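Local structure of aminopeptidase-like protein (Chaetomium thermophilum, 5JM6) at residues 159-164 / 339-344; 132-137 / 333-338; 151-156 / 226-231; 143-148 / 256-261. The protein probably acts as a zinc-dependent aminopeptidase of the peptidase M18 family, working as a dodecamer associated with the Cvt pathway of selective autophagy. All coordinates share one frame; numbering follows the deposited sequence.

Contact 1: residues 159-164 / 339-344. With ZN (zinc ion), chain G.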
loop_
_atom_site.group_PDB
_atom_site.type_symbol
_atom_site.label_atom_id
_atom_site.label_comp_id
_atom_site.label_asym_id
_atom_site.label_seq_id
_atom_site.Cartn_x
_atom_site.Cartn_y
_atom_site.Cartn_z
ATOM N N ALA A 159 21.787 -28.156 12.225
ATOM C CA ALA A 159 21.913 -27.156 11.178
ATOM C C ALA A 159 21.503 -27.772 9.851
ATOM O O ALA A 159 21.981 -28.852 9.501
ATOM C CB ALA A 159 23.339 -26.632 11.110
ATOM N N GLN A 160 20.616 -27.108 9.113
ATOM C CA GLN A 160 20.223 -27.653 7.822
ATOM C C GLN A 160 21.450 -27.637 6.916
ATOM O O GLN A 160 22.081 -26.600 6.698
ATOM C CB GLN A 160 19.035 -26.884 7.208
ATOM C CG GLN A 160 19.324 -25.517 6.580
ATOM C CD GLN A 160 19.451 -24.400 7.600
ATOM O OE1 GLN A 160 19.243 -24.605 8.795
ATOM N NE2 GLN A 160 19.789 -23.205 7.126
ATOM N N TYR A 161 21.807 -28.816 6.420
ATOM C CA TYR A 161 22.970 -28.958 5.563
ATOM C C TYR A 161 22.699 -28.353 4.202
ATOM O O TYR A 161 23.421 -27.475 3.734
ATOM C CB TYR A 161 23.352 -30.440 5.427
ATOM C CG TYR A 161 23.973 -30.834 4.099
ATOM C CD1 TYR A 161 23.324 -31.714 3.238
ATOM C CD2 TYR A 161 25.209 -30.338 3.714
ATOM C CE1 TYR A 161 23.891 -32.081 2.027
ATOM C CE2 TYR A 161 25.780 -30.700 2.513
ATOM C CZ TYR A 161 25.119 -31.567 1.669
ATOM O OH TYR A 161 25.698 -31.918 0.470
ATOM N N ALA A 162 21.636 -28.822 3.572
ATOM C CA ALA A 162 21.436 -28.536 2.168
ATOM C C ALA A 162 20.641 -27.270 1.896
ATOM O O ALA A 162 20.711 -26.715 0.800
ATOM C CB ALA A 162 20.761 -29.703 1.533
ATOM N N GLY A 163 19.962 -26.768 2.922
ATOM C CA GLY A 163 18.725 -26.040 2.713
ATOM C C GLY A 163 17.586 -27.026 2.920
ATOM O O GLY A 163 16.488 -26.865 2.388
ATOM N N ALA A 164 17.873 -28.067 3.699
ATOM C CA ALA A 164 16.978 -29.208 3.871
ATOM C C ALA A 164 15.698 -28.966 4.665
ATOM O O ALA A 164 14.649 -29.480 4.277
ATOM C CB ALA A 164 17.738 -30.352 4.511
ATOM N N GLU A 339 26.868 -32.285 -3.902
ATOM C CA GLU A 339 26.380 -31.628 -5.119
ATOM C C GLU A 339 25.321 -30.569 -4.831
ATOM O O GLU A 339 25.154 -29.610 -5.589
ATOM C CB GLU A 339 25.829 -32.663 -6.100
ATOM C CG GLU A 339 25.236 -32.093 -7.387
ATOM C CD GLU A 339 23.753 -31.782 -7.265
ATOM O OE1 GLU A 339 23.284 -30.829 -7.921
ATOM O OE2 GLU A 339 23.057 -32.491 -6.508
ATOM N N GLU A 340 24.605 -30.760 -3.729
ATOM C CA GLU A 340 23.585 -29.827 -3.286
ATOM C C GLU A 340 24.235 -28.529 -2.753
ATOM O O GLU A 340 23.554 -27.526 -2.532
ATOM C CB GLU A 340 22.707 -30.496 -2.215
ATOM C CG GLU A 340 22.147 -31.904 -2.568
ATOM C CD GLU A 340 20.800 -31.866 -3.274
ATOM O OE1 GLU A 340 20.039 -30.910 -3.029
ATOM O OE2 GLU A 340 20.485 -32.812 -4.028
ATOM N N ILE A 341 25.544 -28.584 -2.502
ATOM C CA ILE A 341 26.368 -27.429 -2.103
ATOM C C ILE A 341 27.210 -26.837 -3.266
ATOM O O ILE A 341 28.117 -26.036 -3.050
ATOM C CB ILE A 341 27.259 -27.802 -0.894
ATOM C CG1 ILE A 341 26.396 -28.468 0.168
ATOM C CG2 ILE A 341 27.879 -26.576 -0.230
ATOM C CD1 ILE A 341 25.368 -27.530 0.791
ATOM N N GLY A 342 26.968 -27.288 -4.493
ATOM C CA GLY A 342 27.638 -26.694 -5.641
ATOM C C GLY A 342 28.811 -27.511 -6.152
ATOM O O GLY A 342 29.431 -27.171 -7.160
ATOM N N SER A 343 29.110 -28.582 -5.426
ATOM C CA SER A 343 30.084 -29.606 -5.810
ATOM C C SER A 343 31.552 -29.221 -5.928
ATOM O O SER A 343 32.302 -29.959 -6.563
ATOM C CB SER A 343 29.687 -30.225 -7.156
ATOM O OG SER A 343 28.672 -31.193 -7.012
ATOM N N LEU A 344 32.017 -28.132 -5.325
ATOM C CA LEU A 344 33.455 -28.139 -5.105
ATOM C C LEU A 344 33.856 -27.990 -3.655
ATOM O O LEU A 344 33.787 -26.925 -3.045
ATOM C CB LEU A 344 34.209 -27.103 -5.973
ATOM C CG LEU A 344 33.972 -25.698 -6.541
ATOM C CD1 LEU A 344 34.061 -24.610 -5.540
ATOM C CD2 LEU A 344 35.034 -25.472 -7.619
HETATM ZN ZN ZN G . 18.893 -32.200 -4.750
#

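Contact 2: residues 132-137 / 333-338. With ZN (zinc ion), chain H.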
loop_
_atom_site.group_PDB
_atom_site.type_symbol
_atom_site.label_atom_id
_atom_site.label_comp_id
_atom_site.label_asym_id
_atom_site.label_seq_id
_atom_site.Cartn_x
_atom_site.Cartn_y
_atom_site.Cartn_z
ATOM N N GLY A 132 27.501 -39.169 -10.607
ATOM C CA GLY A 132 26.317 -38.855 -9.829
ATOM C C GLY A 132 26.725 -38.400 -8.443
ATOM O O GLY A 132 27.909 -38.435 -8.106
ATOM N N HIS A 133 25.760 -37.965 -7.637
ATOM C CA HIS A 133 26.060 -37.578 -6.262
ATOM C C HIS A 133 25.271 -38.419 -5.265
ATOM O O HIS A 133 24.127 -38.773 -5.512
ATOM C CB HIS A 133 25.797 -36.084 -6.040
ATOM C CG HIS A 133 24.350 -35.693 -6.076
ATOM N ND1 HIS A 133 23.583 -35.580 -4.936
ATOM C CD2 HIS A 133 23.546 -35.338 -7.106
ATOM C CE1 HIS A 133 22.362 -35.199 -5.265
ATOM N NE2 HIS A 133 22.312 -35.044 -6.575
ATOM N N ILE A 134 25.927 -38.834 -4.187
ATOM C CA ILE A 134 25.259 -39.604 -3.142
ATOM C C ILE A 134 24.935 -38.845 -1.848
ATOM O O ILE A 134 24.499 -39.455 -0.871
ATOM C CB ILE A 134 26.058 -40.865 -2.802
ATOM C CG1 ILE A 134 27.525 -40.534 -2.558
ATOM C CG2 ILE A 134 25.942 -41.867 -3.939
ATOM C CD1 ILE A 134 28.311 -41.715 -2.052
ATOM N N ASP A 135 25.195 -37.543 -1.804
ATOM C CA ASP A 135 24.707 -36.745 -0.683
ATOM C C ASP A 135 23.225 -36.451 -0.888
ATOM O O ASP A 135 22.739 -36.443 -2.018
ATOM C CB ASP A 135 25.486 -35.440 -0.539
ATOM C CG ASP A 135 25.148 -34.443 -1.624
ATOM O OD1 ASP A 135 25.211 -34.817 -2.814
ATOM O OD2 ASP A 135 24.807 -33.290 -1.286
ATOM N N ALA A 136 22.517 -36.175 0.198
ATOM C CA ALA A 136 21.100 -35.853 0.146
ATOM C C ALA A 136 20.802 -34.751 1.142
ATOM O O ALA A 136 21.557 -34.558 2.074
ATOM C CB ALA A 136 20.272 -37.080 0.456
ATOM N N LEU A 137 19.706 -34.028 0.959
ATOM C CA LEU A 137 19.376 -32.971 1.897
ATOM C C LEU A 137 19.202 -33.638 3.240
ATOM O O LEU A 137 18.509 -34.634 3.350
ATOM C CB LEU A 137 18.087 -32.270 1.488
ATOM C CG LEU A 137 18.222 -31.145 0.467
ATOM C CD1 LEU A 137 18.679 -31.709 -0.863
ATOM C CD2 LEU A 137 16.890 -30.446 0.305
ATOM N N VAL A 333 32.345 -45.553 -13.004
ATOM C CA VAL A 333 31.281 -44.842 -12.306
ATOM C C VAL A 333 31.888 -43.999 -11.188
ATOM O O VAL A 333 32.695 -44.490 -10.397
ATOM C CB VAL A 333 30.228 -45.802 -11.717
ATOM C CG1 VAL A 333 29.132 -45.017 -11.010
ATOM C CG2 VAL A 333 29.634 -46.680 -12.808
ATOM N N ALA A 334 31.507 -42.727 -11.141
ATOM C CA ALA A 334 32.005 -41.809 -10.125
ATOM C C ALA A 334 30.855 -41.267 -9.287
ATOM O O ALA A 334 29.979 -40.571 -9.799
ATOM C CB ALA A 334 32.777 -40.669 -10.772
ATOM N N LEU A 335 30.857 -41.595 -8.000
ATOM C CA LEU A 335 29.836 -41.100 -7.088
ATOM C C LEU A 335 30.441 -40.068 -6.146
ATOM O O LEU A 335 31.367 -40.369 -5.391
ATOM C CB LEU A 335 29.207 -42.251 -6.300
ATOM C CG LEU A 335 28.595 -43.371 -7.147
ATOM C CD1 LEU A 335 27.910 -44.409 -6.273
ATOM C CD2 LEU A 335 27.626 -42.801 -8.172
ATOM N N PHE A 336 29.886 -38.861 -6.170
ATOM C CA PHE A 336 30.471 -37.719 -5.480
ATOM C C PHE A 336 29.620 -37.277 -4.305
ATOM O O PHE A 336 28.437 -37.595 -4.211
ATOM C CB PHE A 336 30.650 -36.525 -6.422
ATOM C CG PHE A 336 31.561 -36.786 -7.578
ATOM C CD1 PHE A 336 32.934 -36.688 -7.436
ATOM C CD2 PHE A 336 31.041 -37.110 -8.818
ATOM C CE1 PHE A 336 33.772 -36.923 -8.507
ATOM C CE2 PHE A 336 31.871 -37.345 -9.891
ATOM C CZ PHE A 336 33.239 -37.251 -9.736
ATOM N N ASP A 337 30.260 -36.556 -3.398
ATOM C CA ASP A 337 29.602 -35.949 -2.257
ATOM C C ASP A 337 29.445 -34.449 -2.517
ATOM O O ASP A 337 30.192 -33.877 -3.314
ATOM C CB ASP A 337 30.405 -36.209 -0.978
ATOM C CG ASP A 337 29.735 -35.658 0.267
ATOM O OD1 ASP A 337 28.558 -35.244 0.193
ATOM O OD2 ASP A 337 30.391 -35.645 1.329
ATOM N N ASP A 338 28.435 -33.849 -1.888
ATOM C CA ASP A 338 28.231 -32.393 -1.853
ATOM C C ASP A 338 27.786 -31.693 -3.143
ATOM O O ASP A 338 28.275 -30.608 -3.441
ATOM C CB ASP A 338 29.524 -31.702 -1.392
ATOM C CG ASP A 338 30.011 -32.202 -0.052
ATOM O OD1 ASP A 338 29.174 -32.482 0.827
ATOM O OD2 ASP A 338 31.239 -32.326 0.118
HETATM ZN ZN ZN H . 20.614 -34.161 -7.512
#

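Contact 3: residues 151-156 / 226-231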
loop_
_atom_site.group_PDB
_atom_site.type_symbol
_atom_site.label_atom_id
_atom_site.label_comp_id
_atom_site.label_asym_id
_atom_site.label_seq_id
_atom_site.Cartn_x
_atom_site.Cartn_y
_atom_site.Cartn_z
ATOM N N GLU A 151 10.960 -26.207 29.067
ATOM C CA GLU A 151 9.610 -26.668 29.402
ATOM C C GLU A 151 9.544 -28.191 29.540
ATOM O O GLU A 151 8.548 -28.813 29.168
ATOM C CB GLU A 151 8.590 -26.194 28.356
ATOM C CG GLU A 151 8.557 -24.685 28.100
ATOM C CD GLU A 151 7.769 -23.898 29.142
ATOM O OE1 GLU A 151 7.389 -24.476 30.183
ATOM O OE2 GLU A 151 7.523 -22.695 28.909
ATOM N N GLY A 152 10.610 -28.788 30.066
ATOM C CA GLY A 152 10.636 -30.218 30.322
ATOM C C GLY A 152 11.129 -31.071 29.168
ATOM O O GLY A 152 11.253 -32.290 29.303
ATOM N N TYR A 153 11.411 -30.439 28.032
ATOM C CA TYR A 153 11.893 -31.156 26.855
ATOM C C TYR A 153 13.400 -31.076 26.719
ATOM O O TYR A 153 14.001 -30.036 26.977
ATOM C CB TYR A 153 11.257 -30.605 25.578
ATOM C CG TYR A 153 9.758 -30.710 25.540
ATOM C CD1 TYR A 153 8.966 -29.752 26.151
ATOM C CD2 TYR A 153 9.132 -31.763 24.886
ATOM C CE1 TYR A 153 7.596 -29.839 26.121
ATOM C CE2 TYR A 153 7.758 -31.859 24.850
ATOM C CZ TYR A 153 6.995 -30.892 25.469
ATOM O OH TYR A 153 5.624 -30.976 25.439
ATOM N N VAL A 154 14.001 -32.182 26.299
ATOM C CA VAL A 154 15.398 -32.198 25.898
ATOM C C VAL A 154 15.457 -31.982 24.388
ATOM O O VAL A 154 14.773 -32.678 23.636
ATOM C CB VAL A 154 16.081 -33.524 26.277
ATOM C CG1 VAL A 154 17.579 -33.446 26.030
ATOM C CG2 VAL A 154 15.790 -33.867 27.731
ATOM N N GLN A 155 16.252 -31.013 23.946
ATOM C CA GLN A 155 16.323 -30.694 22.523
ATOM C C GLN A 155 17.728 -30.910 21.958
ATOM O O GLN A 155 18.662 -31.234 22.693
ATOM C CB GLN A 155 15.865 -29.251 22.280
ATOM C CG GLN A 155 14.462 -28.957 22.805
ATOM C CD GLN A 155 13.963 -27.569 22.442
ATOM O OE1 GLN A 155 14.264 -26.589 23.123
ATOM N NE2 GLN A 155 13.189 -27.481 21.366
ATOM N N LEU A 156 17.868 -30.715 20.650
ATOM C CA LEU A 156 19.106 -31.029 19.946
ATOM C C LEU A 156 19.479 -29.942 18.943
ATOM O O LEU A 156 18.680 -29.599 18.072
ATOM C CB LEU A 156 18.973 -32.369 19.222
ATOM C CG LEU A 156 20.204 -32.845 18.456
ATOM C CD1 LEU A 156 21.281 -33.269 19.429
ATOM C CD2 LEU A 156 19.846 -33.979 17.511
ATOM N N VAL A 226 13.522 -26.934 16.199
ATOM C CA VAL A 226 14.594 -27.465 17.013
ATOM C C VAL A 226 14.097 -28.816 17.433
ATOM O O VAL A 226 13.098 -28.903 18.142
ATOM C CB VAL A 226 14.912 -26.589 18.237
ATOM C CG1 VAL A 226 16.029 -27.214 19.057
ATOM C CG2 VAL A 226 15.291 -25.185 17.802
ATOM N N PRO A 227 14.765 -29.876 16.977
ATOM C CA PRO A 227 14.259 -31.218 17.263
ATOM C C PRO A 227 14.105 -31.478 18.756
ATOM O O PRO A 227 14.780 -30.862 19.584
ATOM C CB PRO A 227 15.323 -32.130 16.653
ATOM C CG PRO A 227 15.958 -31.302 15.588
ATOM C CD PRO A 227 15.963 -29.903 16.121
ATOM N N VAL A 228 13.188 -32.380 19.078
ATOM C CA VAL A 228 12.917 -32.783 20.448
ATOM C C VAL A 228 13.330 -34.246 20.618
ATOM O O VAL A 228 12.856 -35.118 19.890
ATOM C CB VAL A 228 11.429 -32.574 20.792
ATOM C CG1 VAL A 228 11.001 -33.494 21.894
ATOM C CG2 VAL A 228 11.171 -31.121 21.172
ATOM N N ILE A 229 14.301 -34.493 21.494
ATOM C CA ILE A 229 14.832 -35.844 21.687
ATOM C C ILE A 229 14.437 -36.604 22.965
ATOM O O ILE A 229 14.804 -37.770 23.122
ATOM C CB ILE A 229 16.364 -35.808 21.608
ATOM C CG1 ILE A 229 16.946 -35.038 22.793
ATOM C CG2 ILE A 229 16.797 -35.175 20.295
ATOM C CD1 ILE A 229 18.445 -34.847 22.714
ATOM N N GLY A 230 13.705 -35.968 23.873
ATOM C CA GLY A 230 13.369 -36.618 25.129
ATOM C C GLY A 230 12.724 -35.693 26.140
ATOM O O GLY A 230 12.562 -34.500 25.889
ATOM N N ILE A 231 12.357 -36.250 27.289
ATOM C CA ILE A 231 11.691 -35.491 28.341
ATOM C C ILE A 231 12.543 -35.453 29.602
ATOM O O ILE A 231 13.160 -36.453 29.967
ATOM C CB ILE A 231 10.308 -36.095 28.675
ATOM C CG1 ILE A 231 9.365 -35.956 27.480
ATOM C CG2 ILE A 231 9.703 -35.436 29.909
ATOM C CD1 ILE A 231 8.375 -37.090 27.352
#

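Contact 4: residues 143-148 / 256-261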
loop_
_atom_site.group_PDB
_atom_site.type_symbol
_atom_site.label_atom_id
_atom_site.label_comp_id
_atom_site.label_asym_id
_atom_site.label_seq_id
_atom_site.Cartn_x
_atom_site.Cartn_y
_atom_site.Cartn_z
ATOM N N PRO A 143 28.313 -28.607 15.982
ATOM C CA PRO A 143 29.492 -28.935 16.793
ATOM C C PRO A 143 29.159 -29.063 18.281
ATOM O O PRO A 143 29.604 -30.014 18.921
ATOM C CB PRO A 143 30.423 -27.756 16.524
ATOM C CG PRO A 143 30.139 -27.421 15.095
ATOM C CD PRO A 143 28.648 -27.658 14.903
ATOM N N THR A 144 28.379 -28.130 18.815
ATOM C CA THR A 144 27.760 -28.330 20.118
ATOM C C THR A 144 26.279 -28.589 19.886
ATOM O O THR A 144 25.528 -27.675 19.543
ATOM C CB THR A 144 27.947 -27.114 21.050
ATOM O OG1 THR A 144 29.344 -26.891 21.278
ATOM C CG2 THR A 144 27.254 -27.346 22.384
ATOM N N SER A 145 25.859 -29.836 20.059
ATOM C CA SER A 145 24.465 -30.191 19.826
ATOM C C SER A 145 23.600 -30.092 21.079
ATOM O O SER A 145 22.373 -30.103 20.987
ATOM C CB SER A 145 24.376 -31.595 19.218
ATOM O OG SER A 145 25.480 -32.396 19.588
ATOM N N VAL A 146 24.234 -29.959 22.240
ATOM C CA VAL A 146 23.488 -29.864 23.488
ATOM C C VAL A 146 22.715 -28.542 23.548
ATOM O O VAL A 146 23.127 -27.534 22.968
ATOM C CB VAL A 146 24.416 -30.004 24.723
ATOM C CG1 VAL A 146 25.148 -28.703 25.014
ATOM C CG2 VAL A 146 23.621 -30.458 25.940
ATOM N N LYS A 147 21.571 -28.579 24.225
ATOM C CA LYS A 147 20.689 -27.427 24.381
ATOM C C LYS A 147 20.152 -27.403 25.809
ATOM O O LYS A 147 20.178 -28.424 26.496
ATOM C CB LYS A 147 19.527 -27.492 23.383
ATOM C CG LYS A 147 19.890 -27.197 21.936
ATOM C CD LYS A 147 19.820 -25.711 21.632
ATOM C CE LYS A 147 19.577 -25.468 20.148
ATOM N NZ LYS A 147 19.511 -24.021 19.801
ATOM N N PRO A 148 19.668 -26.238 26.268
ATOM C CA PRO A 148 19.008 -26.219 27.577
ATOM C C PRO A 148 17.691 -26.980 27.533
ATOM O O PRO A 148 16.935 -26.816 26.574
ATOM C CB PRO A 148 18.760 -24.726 27.838
ATOM C CG PRO A 148 19.570 -23.991 26.821
ATOM C CD PRO A 148 19.719 -24.902 25.652
ATOM N N THR A 256 30.120 -31.615 24.861
ATOM C CA THR A 256 29.391 -30.689 23.991
ATOM C C THR A 256 28.085 -31.282 23.467
ATOM O O THR A 256 27.317 -30.601 22.789
ATOM C CB THR A 256 30.237 -30.250 22.776
ATOM O OG1 THR A 256 30.678 -31.403 22.047
ATOM C CG2 THR A 256 31.442 -29.441 23.222
ATOM N N GLN A 257 27.828 -32.540 23.808
ATOM C CA GLN A 257 26.737 -33.304 23.213
ATOM C C GLN A 257 25.713 -33.707 24.270
ATOM O O GLN A 257 26.006 -33.649 25.465
ATOM C CB GLN A 257 27.291 -34.549 22.515
ATOM C CG GLN A 257 28.451 -34.265 21.578
ATOM C CD GLN A 257 28.008 -33.596 20.295
ATOM O OE1 GLN A 257 27.051 -34.028 19.655
ATOM N NE2 GLN A 257 28.693 -32.522 19.921
ATOM N N PRO A 258 24.493 -34.074 23.841
ATOM C CA PRO A 258 23.538 -34.622 24.811
ATOM C C PRO A 258 24.106 -35.870 25.475
ATOM O O PRO A 258 24.554 -36.773 24.767
ATOM C CB PRO A 258 22.316 -34.956 23.951
ATOM C CG PRO A 258 22.421 -34.039 22.781
ATOM C CD PRO A 258 23.890 -33.909 22.506
ATOM N N PRO A 259 24.088 -35.924 26.817
ATOM C CA PRO A 259 24.721 -37.022 27.558
ATOM C C PRO A 259 24.166 -38.367 27.133
ATOM O O PRO A 259 24.885 -39.361 27.028
ATOM C CB PRO A 259 24.353 -36.728 29.016
ATOM C CG PRO A 259 24.017 -35.279 29.047
ATOM C CD PRO A 259 23.406 -34.975 27.714
ATOM N N LYS A 260 22.868 -38.367 26.871
ATOM C CA LYS A 260 22.136 -39.574 26.554
ATOM C C LYS A 260 22.398 -40.081 25.144
ATOM O O LYS A 260 22.289 -41.278 24.879
ATOM C CB LYS A 260 20.650 -39.323 26.751
ATOM C CG LYS A 260 20.127 -40.115 27.900
ATOM C CD LYS A 260 18.682 -39.861 28.192
ATOM C CE LYS A 260 18.452 -40.133 29.659
ATOM N NZ LYS A 260 17.013 -40.299 29.950
ATOM N N LEU A 261 22.734 -39.167 24.242
ATOM C CA LEU A 261 23.106 -39.550 22.889
ATOM C C LEU A 261 24.496 -40.173 22.898
ATOM O O LEU A 261 24.737 -41.176 22.230
ATOM C CB LEU A 261 23.062 -38.343 21.950
ATOM C CG LEU A 261 23.412 -38.592 20.481
ATOM C CD1 LEU A 261 22.454 -39.591 19.850
ATOM C CD2 LEU A 261 23.413 -37.284 19.708
#

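Contact 1: residues 159-164 / 339-344
Ala162 and Glu340 bring the two backbones to their nearest approach, CA to CA 6.0 Å, where the loop leaving strand 153-160 passes a type I beta turn running from Glu339 to Gly342. The turn is closed by Gly342 N bonding to Glu339 O at 3.1 Å, and Gly342 has a positive phi of 101°, at which a side chain would run into the preceding carbonyl oxygen. This tight bend places two neighbouring side chains on different tasks. Ile341 packs against Tyr161: its CG1 lies 3.3 Å from Tyr161 CE2, reaching the ring at a slant, and its CD1 continues past to sit 3.5 Å from Tyr161 O. The branch gets there because CG1 is held beside the backbone N, anti to the carbonyl carbon (chi1 -49°). The phenol end is fixed from another direction, since Tyr161 OH hydrogen-bonds to Asp135 OD2, while Arg140 makes a cation-pi contact with the ring. Glu340 packs its CB loosely on Ala162 CB, 4.3 Å away, before its chain bends at CG and carries the carboxylate to a zinc ion. Both oxygens bind the metal, unequally: Glu340 OE2 at 1.9 Å and Glu340 OE1 at 2.4 Å. Asp306 and His485 complete the coordination by protein of this ion, and Leu137 lies against the side chain of Glu340. Asp306 also binds a second zinc, so the turn supplies one ligand to the carboxylate-bridged two-zinc centre that marks M18 metalloaminopeptidases.

Contact 2: residues 132-137 / 333-338
His133, paired with Phe336 in a parallel beta bridge, sends its NE2 2.1 Å to a zinc ion whose other protein ligands are Asp306 and Asp391. With CG between the backbone N and the carbonyl carbon (chi1 69°), His133 turns ND1 back to Asp135 OD1, donating at 2.8 Å from above the carboxylate plane, 37° out. A weak second bond runs from the same ND1 to Asp135 O. OD1 also accepts from Glu339 N, and the other oxygen is held by Tyr161. With an alanine in place of Asp135, the imidazole would probably lose a bond that helps fix its rotation about CB-CG, and Glu339 N and Tyr161 OH would lose their partner. Further out, Gly132 N bonds to Ala334 O at 3.0 Å, Phe336 N to Gly132 O at 2.8 Å, and Ile134 N to Phe336 O at 2.8 Å, the ladder of two parallel neighbours in the central mixed sheet. Ile134 CG2 lies 4.0 Å from Leu335 CD1, the side chains roughly perpendicular; Ile134 also packs on helix 68-81, and both on helix 305-320. With ND1 donating to Asp135, NE2 faces the metal, consistent with Asp135 acting as a second-shell residue that orients this ligand.

Contact 3: residues 151-156 / 226-231
Opposite Val154 the other strand fits in two residues, Ile229 and Gly230, a classic beta bulge in the antiparallel pairing of strand 228-231 with strand 153-160, at one margin of a six-stranded sheet. Val154 O takes Ile229 N at 2.8 Å and, weakly, Gly230 N at 3.5 Å, while Val154 N returns a nearly straight bond (170°) to Gly230 O. The register therefore slips by one before Gln155, which pairs with Val228. Gln155 shows how a side chain crosses such a seam. Its CB rests 3.3 Å from Pro227 O, and CG remains 3.8 Å from the same oxygen. CD then passes Val226 CG1 at 4.0 Å, and NE2 ends 3.7 Å from that methyl and 3.5 Å from Val226 O. An extended chain beyond CG (chi2 -174°) delivers the amide to the subunit interface, where NE2 hydrogen-bonds to Asn399 of a neighbouring subunit. That subunit also packs Phe299 on Val228 and Ile231, so the strand is covered by another copy of the protein. Past the bulge, Leu156 N reaches Pro227 O from well above the carbonyl plane, and Ile229 CG2 settles 3.7 Å from Leu156 CB.

Contact 4: residues 143-148 / 256-261
The carbonyl oxygen of Thr256 gathers much of the loop 143-148 around itself. Val146 N hydrogen-bonds to Thr256 O at 3.2 Å, Ser145 N lies at a similar distance, and a CA-H...O contact comes from Thr144. The receiving segment is the lead-in to a helix: Pro258 occupies the N-cap of helix 259-268 and Pro259 begins its first turn, so what this loop holds is a proline-bearing helix start. Carbon atoms wrap the same oxygen, with Thr144 CG2 3.3 Å and Val146 CB 3.5 Å from Thr256 O. Beside it, the side chains of Thr144 and Thr256 cross at about a right angle, Thr144 OG1 lying 3.8 Å from Thr256 CG2. The hydroxyl of Thr256 is a relay. Placed between the backbone N and the carbonyl carbon (chi1 56°), OG1 accepts from Gln257 NE2 at 3.1 Å, in the plane of that amide, and itself bonds to Phe253 O. Were a valine in its place, Phe253 O would probably lose its mate and the Gln257 amide would be freer to turn. Gln257 also packs on Trp280 of strand 277-286, tying the helix start to the sheet. Thr144 N also hydrogen-bonds to His408 of a neighbouring subunit, a different copy from the one that packs on Leu261. Where the two segments part, Pro258 CD lies beside the loop backbone, 4.0 Å from Val146 N.

Overall arrangement
The four contacts fall into two pairs. Contacts 1 and 2, with centres 11 Å apart, each supply one ligand to the two-zinc centre, completed by Asp306, Asp391 and His485, and Asp135 of contact 2 joins them by reaching both segments of contact 1. Contacts 3 and 4 are likewise 11 Å apart between centres and meet where Leu156 CD1 packs 3.6 Å from Pro258 CG. They lie away from this chain's zinc site, and both touch the neighbouring subunit that packs Leu295 on Leu261. Strand 153-160 spans the two regions, from contact 3 to contact 1, whose centres are about 26 Å apart; it leads from the subunit interface to the loop that packs against the zinc-binding turn.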